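PDB 2Z5L: tylactone synthase starter module and modules 1 & 2 from Streptomyces fradiae, which contributes the first ketoreductase of the tylosin polyketide synthase, a short-chain dehydrogenase/reductase that probably reduces a beta-keto group of the growing chain, using NADPH as its relatives do. Local coordinates for residues Val31-Leu36 and Tyr241-Ser246; Val150-Gly155 and Gln232-Ala237; Gly226-Asp231 and Pro494-Asp499. All coordinates share one frame; numbering follows the deposited sequence.

Interactions 1 and 2 are partly buried and share neighbouring strands, whereas interaction 3 lies at the surface; none is wholly core. Interaction 1 is regular antiparallel pairing of strands 28-35 and 239-247, with backbone bonds at its centre and side chains on both faces. Interaction 2 lays a loop on the next strand, 232-236, through methyl groups and one arginine; backbone bonds join that strand to 239-247, and Val152 packs on Trp33. Interaction 3 joins two loops mainly by charge. Strand 232-236 continues from 226-231, and the carbonyl O of Leu497 probably accepts a hydrogen bond from the backbone N of Val245. Glu230 links interactions 1 and 3 through its salt bridge with Arg244.

Interaction 1: residues Val31-Leu36 and Tyr241-Ser246; sequences VTWKAL and YGRRVS
Val31-Ala35 and Tyr241-Ser246 pair as antiparallel beta strands, the N-terminal strand of the chain lying beside strand 239-247. Thr32 with Arg244 and Lys34 with Gly242 are the hydrogen-bonded pairs. Thr32 N bonds to Arg244 O at 2.9 Å. Lys34 N bonds to Gly242 O at 3.1 Å. On the face that carries Val31, Trp33 and Tyr241, Arg243 CG lies over one face of the indole, and Trp33 CZ3 is 3.5 Å from Arg243 CB. The guanidinium is turned 70° from that ring: the extended chain, with CG anti to the backbone N (chi1 -171°), runs past the indole to Val31, whose CG2 comes within 3.3 Å of Arg243 NH2. Arg243 NH2 donates a hydrogen bond to the backbone O of Thr395. Farther along, Ala35 CB rests 3.7 Å from Tyr241 CE2.

The other face is more polar. Thr32 OG1 and Ser246 OG share a hydrogen bond of 2.9 Å, while Lys34 CD lies over one face of the Arg244 guanidinium. The like charges of Lys34 NZ and Arg244 NH2 stand 4.4 Å apart; Glu230, in a salt bridge with Arg244 NH2, probably tempers their effect. Leu36 CD2 also reaches Arg244 NH2. Strand 28-35 is flanked by 239-247 on one side and 474-477 on the other, with 232-236 beyond 239-247.

Interaction 2: residues Val150-Gly155 and Gln232-Ala237; sequences VAVVPG and QVAVRA
Val152 and Ala234 form the close part of this contact, where a loop lies against a strand. Val152 CG2 stands 3.6 Å from Ala234 CB, methyl to methyl, and the same branch sits over one face of the Arg236 guanidinium, 4.2 Å from Arg236 NH2 and offset toward the rim of the group. The torsion explains the double role: Val152 CG1 is anti to the backbone N (chi1 -179°), which leaves CG2 beside that N and directed at the strand. Its methyls also rest on Trp33 and Tyr241, so the loop is packed on both strands of the neighbouring pair.

The polar part is held by Arg236. Its chain bends at chi2 (-72°), folding the guanidinium back so that Arg236 NH1 donates a hydrogen bond of 3.0 Å to the carbonyl O of Val235, which lies in the guanidinium plane. Val150 O approaches the edge of the group, 3.1 Å from Arg236 NH2, but the angle is too poor for a hydrogen bond. NH2 is instead engaged by salt bridges to Asp185 and Glu156, and Glu156 also accepts the backbone N-H groups of Val152 and Val153, so one carboxylate ties the loop to the arginine.

Elsewhere the fit slackens. Val150 CG2 is 4.4 Å from Ala234 CB, at the limit of contact, and the loop beyond Val153 is exposed in the isolated chain. The loop joins strand 140-147 to helix 160-175, while strand 232-236 runs between the parallel strand 180-186 and the antiparallel strand 239-247.

Interaction 3: residues Gly226-Asp231 and Pro494-Asp499; sequences GRDGED and PGRLFD
Asp228 and Glu230 meet Arg496 across two loops at the protein surface, Glu230 being the buried member of an otherwise surface contact, and charge does most of the work. The direct link is a salt bridge from Asp228 OD1 to Arg496 NH2 at 3.2 Å. Its hydrogen bond is weak, with an N-H to oxygen angle of 139°. The carboxylate is turned 66° from the guanidinium, and Asp228 CG lies at the edge of that group, in its plane. Glu230 contributes a longer ionic contact, OE1 to Arg496 NE at 3.9 Å; this oxygen lies well out of the guanidinium plane, so the attraction is one of charge without a pointed N-H. Glu230 has its stronger partner in Arg244, and the two arginines probably share its negative charge.

Van der Waals contact of the aliphatic part of Arg496 with the carboxylate adds to this. Arg496 CG passes 3.1 Å from Glu230 OE1, and Arg496 CB follows at 3.5 Å from the same oxygen. The bend of the arginine at chi2 (-76°) and a further bend at chi3 let the chain pass Glu230 before the guanidinium reaches Asp228.

Backbone turns shape each side. Arg496-Asp499 is a type I beta turn, closed by Asp499 N bonding to Arg496 O at 3.2 Å, and the aspartate it brings round sets OD2 in the guanidinium plane, a long 3.8 Å from Arg496 NH1. In the other loop, Glu230 centres an inverse gamma turn, its Asp231 N to Gly229 O bond weak, that leads into strand 232-236. The result is a surface salt-bridge network of Asp228, Glu230, Arg496 and Asp499, in which one arginine gathers acidic groups from its own turn and from the opposing loop.

Interaction 1: residues Val31-Leu36 and Tyr241-Ser246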
loop_
_atom_site.group_PDB
_atom_site.type_symbol
_atom_site.label_atom_id
_atom_site.label_comp_id
_atom_site.label_asym_id
_atom_site.label_seq_id
_atom_site.Cartn_x
_atom_site.Cartn_y
_atom_site.Cartn_z
ATOM N N VAL A 31 3.934 6.455 9.509
ATOM C CA VAL A 31 3.172 7.515 8.878
ATOM C C VAL A 31 2.343 8.287 9.889
ATOM O O VAL A 31 1.514 7.720 10.601
ATOM C CB VAL A 31 2.239 6.962 7.783
ATOM C CG1 VAL A 31 1.397 8.091 7.203
ATOM C CG2 VAL A 31 3.064 6.309 6.686
ATOM N N THR A 32 2.586 9.590 9.947
ATOM C CA THR A 32 1.870 10.472 10.850
ATOM C C THR A 32 1.149 11.534 10.036
ATOM O O THR A 32 1.347 11.650 8.819
ATOM C CB THR A 32 2.837 11.173 11.834
ATOM O OG1 THR A 32 3.902 11.803 11.102
ATOM C CG2 THR A 32 3.413 10.163 12.821
ATOM N N TRP A 33 0.330 12.326 10.719
ATOM C CA TRP A 33 -0.434 13.370 10.058
ATOM C C TRP A 33 -0.168 14.763 10.617
ATOM O O TRP A 33 -0.595 15.092 11.724
ATOM C CB TRP A 33 -1.924 13.047 10.163
ATOM C CG TRP A 33 -2.327 11.831 9.387
ATOM C CD1 TRP A 33 -2.621 10.588 9.885
ATOM C CD2 TRP A 33 -2.483 11.744 7.967
ATOM N NE1 TRP A 33 -2.953 9.735 8.860
ATOM C CE2 TRP A 33 -2.877 10.418 7.672
ATOM C CE3 TRP A 33 -2.327 12.659 6.914
ATOM C CZ2 TRP A 33 -3.120 9.984 6.363
ATOM C CZ3 TRP A 33 -2.569 12.228 5.612
ATOM C CH2 TRP A 33 -2.961 10.901 5.350
ATOM N N LYS A 34 0.533 15.582 9.841
ATOM C CA LYS A 34 0.848 16.938 10.270
ATOM C C LYS A 34 -0.251 17.905 9.833
ATOM O O LYS A 34 -0.424 18.164 8.644
ATOM C CB LYS A 34 2.194 17.384 9.688
ATOM C CG LYS A 34 2.638 18.768 10.139
ATOM C CD LYS A 34 4.034 19.101 9.638
ATOM C CE LYS A 34 4.489 20.473 10.130
ATOM N NZ LYS A 34 4.686 21.453 9.021
ATOM N N ALA A 35 -0.995 18.431 10.804
ATOM C CA ALA A 35 -2.078 19.372 10.528
ATOM C C ALA A 35 -1.521 20.619 9.848
ATOM O O ALA A 35 -0.834 21.424 10.474
ATOM C CB ALA A 35 -2.789 19.750 11.820
ATOM N N LEU A 36 -1.824 20.766 8.562
ATOM C CA LEU A 36 -1.347 21.901 7.783
ATOM C C LEU A 36 -2.068 23.192 8.156
ATOM O O LEU A 36 -1.504 24.281 8.041
ATOM C CB LEU A 36 -1.531 21.619 6.288
ATOM C CG LEU A 36 -0.729 20.461 5.681
ATOM C CD1 LEU A 36 -1.291 20.139 4.318
ATOM C CD2 LEU A 36 0.743 20.816 5.592
ATOM N N TYR A 241 -4.957 17.755 6.953
ATOM C CA TYR A 241 -3.727 17.122 7.401
ATOM C C TYR A 241 -2.899 16.602 6.230
ATOM O O TYR A 241 -3.435 16.002 5.300
ATOM C CB TYR A 241 -4.058 15.970 8.343
ATOM C CG TYR A 241 -4.808 16.373 9.592
ATOM C CD1 TYR A 241 -6.158 16.729 9.547
ATOM C CD2 TYR A 241 -4.168 16.374 10.829
ATOM C CE1 TYR A 241 -6.852 17.072 10.712
ATOM C CE2 TYR A 241 -4.845 16.715 11.994
ATOM C CZ TYR A 241 -6.187 17.061 11.933
ATOM O OH TYR A 241 -6.848 17.386 13.097
ATOM N N GLY A 242 -1.593 16.840 6.281
ATOM C CA GLY A 242 -0.710 16.373 5.231
ATOM C C GLY A 242 0.071 15.152 5.689
ATOM O O GLY A 242 0.653 15.146 6.779
ATOM N N ARG A 243 0.083 14.114 4.858
ATOM C CA ARG A 243 0.784 12.872 5.178
ATOM C C ARG A 243 2.284 13.110 5.341
ATOM O O ARG A 243 2.898 13.828 4.557
ATOM C CB ARG A 243 0.517 11.833 4.075
ATOM C CG ARG A 243 1.000 10.419 4.382
ATOM C CD ARG A 243 0.124 9.390 3.672
ATOM N NE ARG A 243 0.611 8.022 3.833
ATOM C CZ ARG A 243 1.728 7.554 3.282
ATOM N NH1 ARG A 243 2.483 8.336 2.529
ATOM N NH2 ARG A 243 2.092 6.296 3.481
ATOM N N ARG A 244 2.870 12.509 6.371
ATOM C CA ARG A 244 4.302 12.664 6.637
ATOM C C ARG A 244 4.943 11.367 7.117
ATOM O O ARG A 244 4.323 10.587 7.837
ATOM C CB ARG A 244 4.519 13.738 7.710
ATOM C CG ARG A 244 4.167 15.153 7.289
ATOM C CD ARG A 244 5.152 15.692 6.268
ATOM N NE ARG A 244 5.002 17.133 6.102
ATOM C CZ ARG A 244 3.954 17.718 5.535
ATOM N NH1 ARG A 244 2.952 16.981 5.067
ATOM N NH2 ARG A 244 3.901 19.041 5.451
ATOM N N VAL A 245 6.186 11.140 6.711
ATOM C CA VAL A 245 6.913 9.958 7.152
ATOM C C VAL A 245 7.925 10.384 8.218
ATOM O O VAL A 245 8.836 11.176 7.958
ATOM C CB VAL A 245 7.671 9.255 5.986
ATOM C CG1 VAL A 245 6.674 8.631 5.019
ATOM C CG2 VAL A 245 8.573 10.252 5.256
ATOM N N SER A 246 7.756 9.850 9.421
ATOM C CA SER A 246 8.635 10.178 10.535
ATOM C C SER A 246 9.230 8.926 11.184
ATOM O O SER A 246 8.544 7.917 11.346
ATOM C CB SER A 246 7.848 10.988 11.566
ATOM O OG SER A 246 6.493 10.570 11.618
#

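Interaction 2: residues Val150-Gly155 and Gln232-Ala237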
loop_
_atom_site.group_PDB
_atom_site.type_symbol
_atom_site.label_atom_id
_atom_site.label_comp_id
_atom_site.label_asym_id
_atom_site.label_seq_id
_atom_site.Cartn_x
_atom_site.Cartn_y
_atom_site.Cartn_z
ATOM N N VAL A 150 -7.765 6.769 4.855
ATOM C CA VAL A 150 -6.729 6.755 5.876
ATOM C C VAL A 150 -7.278 7.200 7.230
ATOM O O VAL A 150 -8.111 8.099 7.296
ATOM C CB VAL A 150 -5.585 7.694 5.486
ATOM C CG1 VAL A 150 -4.871 7.172 4.241
ATOM C CG2 VAL A 150 -6.149 9.080 5.218
ATOM N N ALA A 151 -6.798 6.572 8.304
ATOM C CA ALA A 151 -7.229 6.907 9.661
ATOM C C ALA A 151 -6.319 7.984 10.249
ATOM O O ALA A 151 -5.167 7.717 10.582
ATOM C CB ALA A 151 -7.198 5.665 10.532
ATOM N N VAL A 152 -6.841 9.205 10.368
ATOM C CA VAL A 152 -6.070 10.328 10.906
ATOM C C VAL A 152 -6.409 10.655 12.364
ATOM O O VAL A 152 -5.544 11.082 13.128
ATOM C CB VAL A 152 -6.292 11.609 10.072
ATOM C CG1 VAL A 152 -5.453 12.745 10.638
ATOM C CG2 VAL A 152 -5.946 11.352 8.617
ATOM N N VAL A 153 -7.673 10.459 12.733
ATOM C CA VAL A 153 -8.149 10.733 14.088
ATOM C C VAL A 153 -8.615 9.438 14.767
ATOM O O VAL A 153 -9.023 8.489 14.095
ATOM C CB VAL A 153 -9.325 11.754 14.069
ATOM C CG1 VAL A 153 -8.889 13.042 13.385
ATOM C CG2 VAL A 153 -10.539 11.160 13.354
ATOM N N PRO A 154 -8.563 9.387 16.110
ATOM C CA PRO A 154 -8.979 8.202 16.874
ATOM C C PRO A 154 -10.396 7.731 16.560
ATOM O O PRO A 154 -11.329 8.528 16.503
ATOM C CB PRO A 154 -8.824 8.657 18.325
ATOM C CG PRO A 154 -7.682 9.628 18.250
ATOM C CD PRO A 154 -8.031 10.426 17.011
ATOM N N GLY A 155 -10.546 6.429 16.353
ATOM C CA GLY A 155 -11.855 5.879 16.048
ATOM C C GLY A 155 -12.025 5.433 14.605
ATOM O O GLY A 155 -12.504 4.323 14.339
ATOM N N GLN A 232 -1.065 14.922 -0.810
ATOM C CA GLN A 232 -1.526 13.858 0.078
ATOM C C GLN A 232 -2.081 14.536 1.328
ATOM O O GLN A 232 -1.367 14.716 2.319
ATOM C CB GLN A 232 -0.371 12.920 0.468
ATOM C CG GLN A 232 0.119 11.991 -0.640
ATOM C CD GLN A 232 1.125 10.967 -0.133
ATOM O OE1 GLN A 232 0.819 10.161 0.749
ATOM N NE2 GLN A 232 2.323 10.996 -0.683
ATOM N N VAL A 233 -3.357 14.909 1.273
ATOM C CA VAL A 233 -4.008 15.608 2.375
ATOM C C VAL A 233 -5.305 14.937 2.825
ATOM O O VAL A 233 -5.994 14.297 2.035
ATOM C CB VAL A 233 -4.312 17.074 1.962
ATOM C CG1 VAL A 233 -4.902 17.854 3.130
ATOM C CG2 VAL A 233 -3.036 17.737 1.463
ATOM N N ALA A 234 -5.623 15.079 4.105
ATOM C CA ALA A 234 -6.837 14.505 4.659
ATOM C C ALA A 234 -7.649 15.635 5.269
ATOM O O ALA A 234 -7.201 16.297 6.207
ATOM C CB ALA A 234 -6.492 13.476 5.721
ATOM N N VAL A 235 -8.837 15.866 4.731
ATOM C CA VAL A 235 -9.692 16.926 5.239
ATOM C C VAL A 235 -10.612 16.410 6.334
ATOM O O VAL A 235 -11.388 15.479 6.125
ATOM C CB VAL A 235 -10.548 17.535 4.112
ATOM C CG1 VAL A 235 -11.466 18.607 4.676
ATOM C CG2 VAL A 235 -9.644 18.118 3.036
ATOM N N ARG A 236 -10.519 17.035 7.503
ATOM C CA ARG A 236 -11.332 16.669 8.656
ATOM C C ARG A 236 -11.926 17.941 9.258
ATOM O O ARG A 236 -11.490 19.050 8.929
ATOM C CB ARG A 236 -10.467 15.950 9.698
ATOM C CG ARG A 236 -9.959 14.580 9.261
ATOM C CD ARG A 236 -11.090 13.564 9.235
ATOM N NE ARG A 236 -10.625 12.225 8.867
ATOM C CZ ARG A 236 -10.266 11.862 7.639
ATOM N NH1 ARG A 236 -10.315 12.732 6.639
ATOM N NH2 ARG A 236 -9.853 10.625 7.411
ATOM N N ALA A 237 -12.919 17.779 10.132
ATOM C CA ALA A 237 -13.560 18.921 10.785
ATOM C C ALA A 237 -12.505 19.745 11.510
ATOM O O ALA A 237 -12.583 20.971 11.579
ATOM C CB ALA A 237 -14.614 18.442 11.773
#

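Interaction 3: residues Gly226-Asp231 and Pro494-Asp499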
loop_
_atom_site.group_PDB
_atom_site.type_symbol
_atom_site.label_atom_id
_atom_site.label_comp_id
_atom_site.label_asym_id
_atom_site.label_seq_id
_atom_site.Cartn_x
_atom_site.Cartn_y
_atom_site.Cartn_z
ATOM N N GLY A 226 -3.994 24.889 -3.693
ATOM C CA GLY A 226 -2.945 25.155 -2.725
ATOM C C GLY A 226 -1.639 25.594 -3.357
ATOM O O GLY A 226 -1.374 25.302 -4.526
ATOM N N ARG A 227 -0.825 26.300 -2.575
ATOM C CA ARG A 227 0.467 26.784 -3.047
ATOM C C ARG A 227 1.545 25.734 -2.789
ATOM O O ARG A 227 2.500 25.606 -3.554
ATOM C CB ARG A 227 0.840 28.098 -2.347
ATOM C CG ARG A 227 -0.213 29.199 -2.479
ATOM C CD ARG A 227 0.376 30.580 -2.202
ATOM N NE ARG A 227 1.399 30.932 -3.190
ATOM C CZ ARG A 227 2.085 32.075 -3.202
ATOM N NH1 ARG A 227 1.864 32.995 -2.273
ATOM N NH2 ARG A 227 2.993 32.299 -4.146
ATOM N N ASP A 228 1.386 24.977 -1.709
ATOM C CA ASP A 228 2.351 23.942 -1.381
ATOM C C ASP A 228 2.004 22.625 -2.051
ATOM O O ASP A 228 0.831 22.255 -2.155
ATOM C CB ASP A 228 2.442 23.741 0.130
ATOM C CG ASP A 228 3.119 24.902 0.826
ATOM O OD1 ASP A 228 4.219 25.298 0.374
ATOM O OD2 ASP A 228 2.557 25.414 1.819
ATOM N N GLY A 229 3.037 21.921 -2.500
ATOM C CA GLY A 229 2.841 20.650 -3.168
ATOM C C GLY A 229 2.324 19.568 -2.248
ATOM O O GLY A 229 2.907 18.492 -2.169
ATOM N N GLU A 230 1.234 19.846 -1.546
ATOM C CA GLU A 230 0.647 18.858 -0.657
ATOM C C GLU A 230 -0.310 17.967 -1.451
ATOM O O GLU A 230 -1.522 18.201 -1.476
ATOM C CB GLU A 230 -0.099 19.553 0.480
ATOM C CG GLU A 230 0.788 20.395 1.390
ATOM C CD GLU A 230 1.677 19.558 2.304
ATOM O OE1 GLU A 230 2.459 20.152 3.078
ATOM O OE2 GLU A 230 1.591 18.312 2.251
ATOM N N ASP A 231 0.250 16.952 -2.105
ATOM C CA ASP A 231 -0.522 16.020 -2.911
ATOM C C ASP A 231 -1.009 14.793 -2.132
ATOM O O ASP A 231 -1.334 13.762 -2.722
ATOM C CB ASP A 231 0.296 15.583 -4.142
ATOM C CG ASP A 231 1.679 15.046 -3.782
ATOM O OD1 ASP A 231 2.453 14.733 -4.716
ATOM O OD2 ASP A 231 1.994 14.936 -2.578
ATOM N N PRO A 494 8.762 16.906 -6.385
ATOM C CA PRO A 494 8.966 17.659 -5.145
ATOM C C PRO A 494 7.785 17.435 -4.204
ATOM O O PRO A 494 6.655 17.242 -4.662
ATOM C CB PRO A 494 9.060 19.104 -5.631
ATOM C CG PRO A 494 8.120 19.107 -6.782
ATOM C CD PRO A 494 8.485 17.823 -7.502
ATOM N N GLY A 495 8.040 17.456 -2.897
ATOM C CA GLY A 495 6.962 17.233 -1.947
ATOM C C GLY A 495 7.342 17.400 -0.491
ATOM O O GLY A 495 8.516 17.562 -0.150
ATOM N N ARG A 496 6.329 17.340 0.368
ATOM C CA ARG A 496 6.495 17.508 1.810
ATOM C C ARG A 496 6.538 16.178 2.582
ATOM O O ARG A 496 6.739 16.156 3.801
ATOM C CB ARG A 496 5.343 18.367 2.343
ATOM C CG ARG A 496 5.226 19.769 1.717
ATOM C CD ARG A 496 6.280 20.736 2.261
ATOM N NE ARG A 496 5.788 22.115 2.324
ATOM C CZ ARG A 496 6.400 23.110 2.964
ATOM N NH1 ARG A 496 7.542 22.891 3.605
ATOM N NH2 ARG A 496 5.861 24.323 2.978
ATOM N N LEU A 497 6.360 15.078 1.859
ATOM C CA LEU A 497 6.338 13.746 2.448
ATOM C C LEU A 497 7.498 13.389 3.386
ATOM O O LEU A 497 7.280 12.972 4.529
ATOM C CB LEU A 497 6.238 12.710 1.324
ATOM C CG LEU A 497 5.733 11.304 1.668
ATOM C CD1 LEU A 497 6.889 10.426 2.052
ATOM C CD2 LEU A 497 4.695 11.383 2.781
ATOM N N PHE A 498 8.724 13.556 2.907
ATOM C CA PHE A 498 9.892 13.226 3.705
ATOM C C PHE A 498 10.501 14.397 4.473
ATOM O O PHE A 498 11.595 14.267 5.030
ATOM C CB PHE A 498 10.977 12.599 2.822
ATOM C CG PHE A 498 10.505 11.412 2.021
ATOM C CD1 PHE A 498 9.942 11.584 0.759
ATOM C CD2 PHE A 498 10.635 10.121 2.527
ATOM C CE1 PHE A 498 9.516 10.488 0.014
ATOM C CE2 PHE A 498 10.212 9.017 1.793
ATOM C CZ PHE A 498 9.652 9.200 0.531
ATOM N N ASP A 499 9.831 15.544 4.508
ATOM C CA ASP A 499 10.399 16.672 5.245
ATOM C C ASP A 499 10.537 16.354 6.729
ATOM O O ASP A 499 11.438 16.865 7.390
ATOM C CB ASP A 499 9.551 17.940 5.079
ATOM C CG ASP A 499 9.794 18.640 3.750
ATOM O OD1 ASP A 499 10.895 18.476 3.170
ATOM O OD2 ASP A 499 8.890 19.371 3.292
#